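Local coordinates for photoreceptor-histidine kinase BphP (Stigmatella aurantiaca DW4/3-1, PDB 6BAF), which binds a biliverdin-type tetrapyrrole and probably uses it to sense red and far-red light, signalling as a histidine kinase, at residues T154-A159 with G278-P283. Sequence-based numbering, arbitrary orientation.
Sequences TGFDRA and GTRYVP
R280 reaches across to T154 with two nitrogens of its guanidinium edge, and both converge on one backbone oxygen, a compact case of one arginine gripping a single carbonyl, that of T154 at the end of helix 139-154. R280 NE lies 3.3 Å from T154 O, and R280 NH2 3.2 Å from the same oxygen. The NH2 bond falls on a carbonyl lone pair, whereas NE approaches tilted from the carbonyl plane; neither is straight, each bending to 146° at the hydrogen, as a side-on fork to a single acceptor requires. The carbonyl of G155 lies over one guanidinium face. G155 itself has positive phi just past the helix, where a side chain would collide with NH2 and with the preceding carbonyl.

The apolar part of the same arginine does separate work. Bent at chi2 (67°), the chain of R280 lays its CG over the centre of the F156 ring, 3.6 Å from the ring centroid, in a CH-pi contact, and the guanidinium continues past the ring with its plane steeply turned to it. V282 completes the apolar grip: V282 CG2 meets F156 CE2 at 3.7 Å. An alanine in place of R280 would probably leave T154 O without both donors and uncover the ring face where CG now rests.

Within 154-159, T154 OG1 accepts from F156 N at 3.1 Å, forming an ST turn, and also hydrogen-bonds to V150 O, one turn earlier in helix 139-154.

The contact thus ties the turn between helix 139-154 and strand 158-164 of the GAF domain to the loop joining strand 266-275 to helix 284-300. The side chain of F156, about 8 Å from the bound tetrapyrrole, packs on C273 of strand 266-275 and M257 of strand 255-263, while T154 touches V286 and C290 of helix 284-300.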
loop_
_atom_site.group_PDB
_atom_site.type_symbol
_atom_site.label_atom_id
_atom_site.label_comp_id
_atom_site.label_asym_id
_atom_site.label_seq_id
_atom_site.Cartn_x
_atom_site.Cartn_y
_atom_site.Cartn_z
ATOM N N THR A 154 11.185 10.915 -0.928
ATOM C CA THR A 154 12.112 10.936 -2.073
ATOM C C THR A 154 13.438 11.589 -1.738
ATOM O O THR A 154 14.451 11.335 -2.406
ATOM C CB THR A 154 11.496 11.717 -3.251
ATOM O OG1 THR A 154 11.317 13.087 -2.848
ATOM C CG2 THR A 154 10.121 11.175 -3.627
ATOM N N GLY A 155 13.464 12.477 -0.754
ATOM C CA GLY A 155 14.691 13.227 -0.577
ATOM C C GLY A 155 14.896 14.377 -1.550
ATOM O O GLY A 155 15.995 14.933 -1.605
ATOM N N PHE A 156 13.886 14.751 -2.323
ATOM C CA PHE A 156 14.047 15.872 -3.240
ATOM C C PHE A 156 14.253 17.196 -2.486
ATOM O O PHE A 156 13.628 17.450 -1.452
ATOM C CB PHE A 156 12.812 15.957 -4.150
ATOM C CG PHE A 156 12.967 15.229 -5.479
ATOM C CD1 PHE A 156 13.796 15.742 -6.481
ATOM C CD2 PHE A 156 12.245 14.052 -5.743
ATOM C CE1 PHE A 156 13.915 15.101 -7.758
ATOM C CE2 PHE A 156 12.347 13.400 -7.000
ATOM C CZ PHE A 156 13.198 13.928 -8.006
ATOM N N ASP A 157 15.094 18.067 -3.050
ATOM C CA ASP A 157 15.300 19.402 -2.485
ATOM C C ASP A 157 14.028 20.213 -2.407
ATOM O O ASP A 157 13.895 21.048 -1.506
ATOM C CB ASP A 157 16.321 20.193 -3.308
ATOM C CG ASP A 157 17.706 19.659 -3.141
ATOM O OD1 ASP A 157 17.989 19.226 -2.013
ATOM O OD2 ASP A 157 18.511 19.625 -4.112
ATOM N N ARG A 158 13.095 20.034 -3.348
ATOM C CA ARG A 158 11.886 20.837 -3.341
ATOM C C ARG A 158 10.724 19.999 -3.838
ATOM O O ARG A 158 10.872 19.242 -4.794
ATOM C CB ARG A 158 12.070 22.107 -4.216
ATOM C CG ARG A 158 10.822 23.044 -4.353
ATOM C CD ARG A 158 11.215 24.483 -4.982
ATOM N NE ARG A 158 12.144 24.239 -6.057
ATOM C CZ ARG A 158 13.293 24.852 -6.268
ATOM N NH1 ARG A 158 14.018 24.435 -7.293
ATOM N NH2 ARG A 158 13.695 25.878 -5.519
ATOM N N ALA A 159 9.557 20.164 -3.229
ATOM C CA ALA A 159 8.334 19.551 -3.711
ATOM C C ALA A 159 7.257 20.607 -3.610
ATOM O O ALA A 159 7.105 21.224 -2.551
ATOM C CB ALA A 159 7.929 18.302 -2.894
ATOM N N GLY A 278 22.333 17.197 -6.967
ATOM C CA GLY A 278 22.827 16.323 -8.011
ATOM C C GLY A 278 21.651 15.502 -8.506
ATOM O O GLY A 278 20.557 16.058 -8.687
ATOM N N THR A 279 21.836 14.191 -8.664
ATOM C CA THR A 279 20.832 13.329 -9.266
ATOM C C THR A 279 19.796 12.855 -8.245
ATOM O O THR A 279 19.951 13.020 -7.036
ATOM C CB THR A 279 21.491 12.110 -9.890
ATOM O OG1 THR A 279 22.064 11.325 -8.842
ATOM C CG2 THR A 279 22.543 12.537 -10.879
ATOM N N ARG A 280 18.740 12.192 -8.755
ATOM C CA ARG A 280 17.658 11.660 -7.916
ATOM C C ARG A 280 17.045 10.433 -8.598
ATOM O O ARG A 280 15.952 10.490 -9.169
ATOM C CB ARG A 280 16.584 12.715 -7.661
ATOM C CG ARG A 280 16.048 12.661 -6.256
ATOM C CD ARG A 280 17.205 13.070 -5.359
ATOM N NE ARG A 280 16.992 12.590 -4.021
ATOM C CZ ARG A 280 17.969 12.184 -3.224
ATOM N NH1 ARG A 280 19.246 12.215 -3.634
ATOM N NH2 ARG A 280 17.655 11.724 -2.029
ATOM N N TYR A 281 17.750 9.303 -8.522
ATOM C CA TYR A 281 17.230 8.015 -8.998
ATOM C C TYR A 281 16.286 7.410 -7.962
ATOM O O TYR A 281 16.645 6.503 -7.215
ATOM C CB TYR A 281 18.372 7.049 -9.273
ATOM C CG TYR A 281 19.242 7.483 -10.395
ATOM C CD1 TYR A 281 18.952 7.083 -11.687
ATOM C CD2 TYR A 281 20.348 8.297 -10.180
ATOM C CE1 TYR A 281 19.727 7.478 -12.750
ATOM C CE2 TYR A 281 21.159 8.678 -11.235
ATOM C CZ TYR A 281 20.826 8.259 -12.537
ATOM O OH TYR A 281 21.572 8.636 -13.642
ATOM N N VAL A 282 15.052 7.894 -7.940
ATOM C CA VAL A 282 14.067 7.427 -6.949
ATOM C C VAL A 282 13.760 5.943 -7.172
ATOM O O VAL A 282 13.393 5.553 -8.293
ATOM C CB VAL A 282 12.789 8.265 -7.043
ATOM C CG1 VAL A 282 11.806 7.879 -5.938
ATOM C CG2 VAL A 282 13.121 9.742 -7.007
ATOM N N PRO A 283 13.863 5.081 -6.149
ATOM C CA PRO A 283 13.532 3.653 -6.324
ATOM C C PRO A 283 12.064 3.410 -6.664
ATOM O O PRO A 283 11.162 4.204 -6.357
ATOM C CB PRO A 283 13.870 3.032 -4.962
ATOM C CG PRO A 283 14.686 4.064 -4.228
ATOM C CD PRO A 283 14.312 5.399 -4.783
#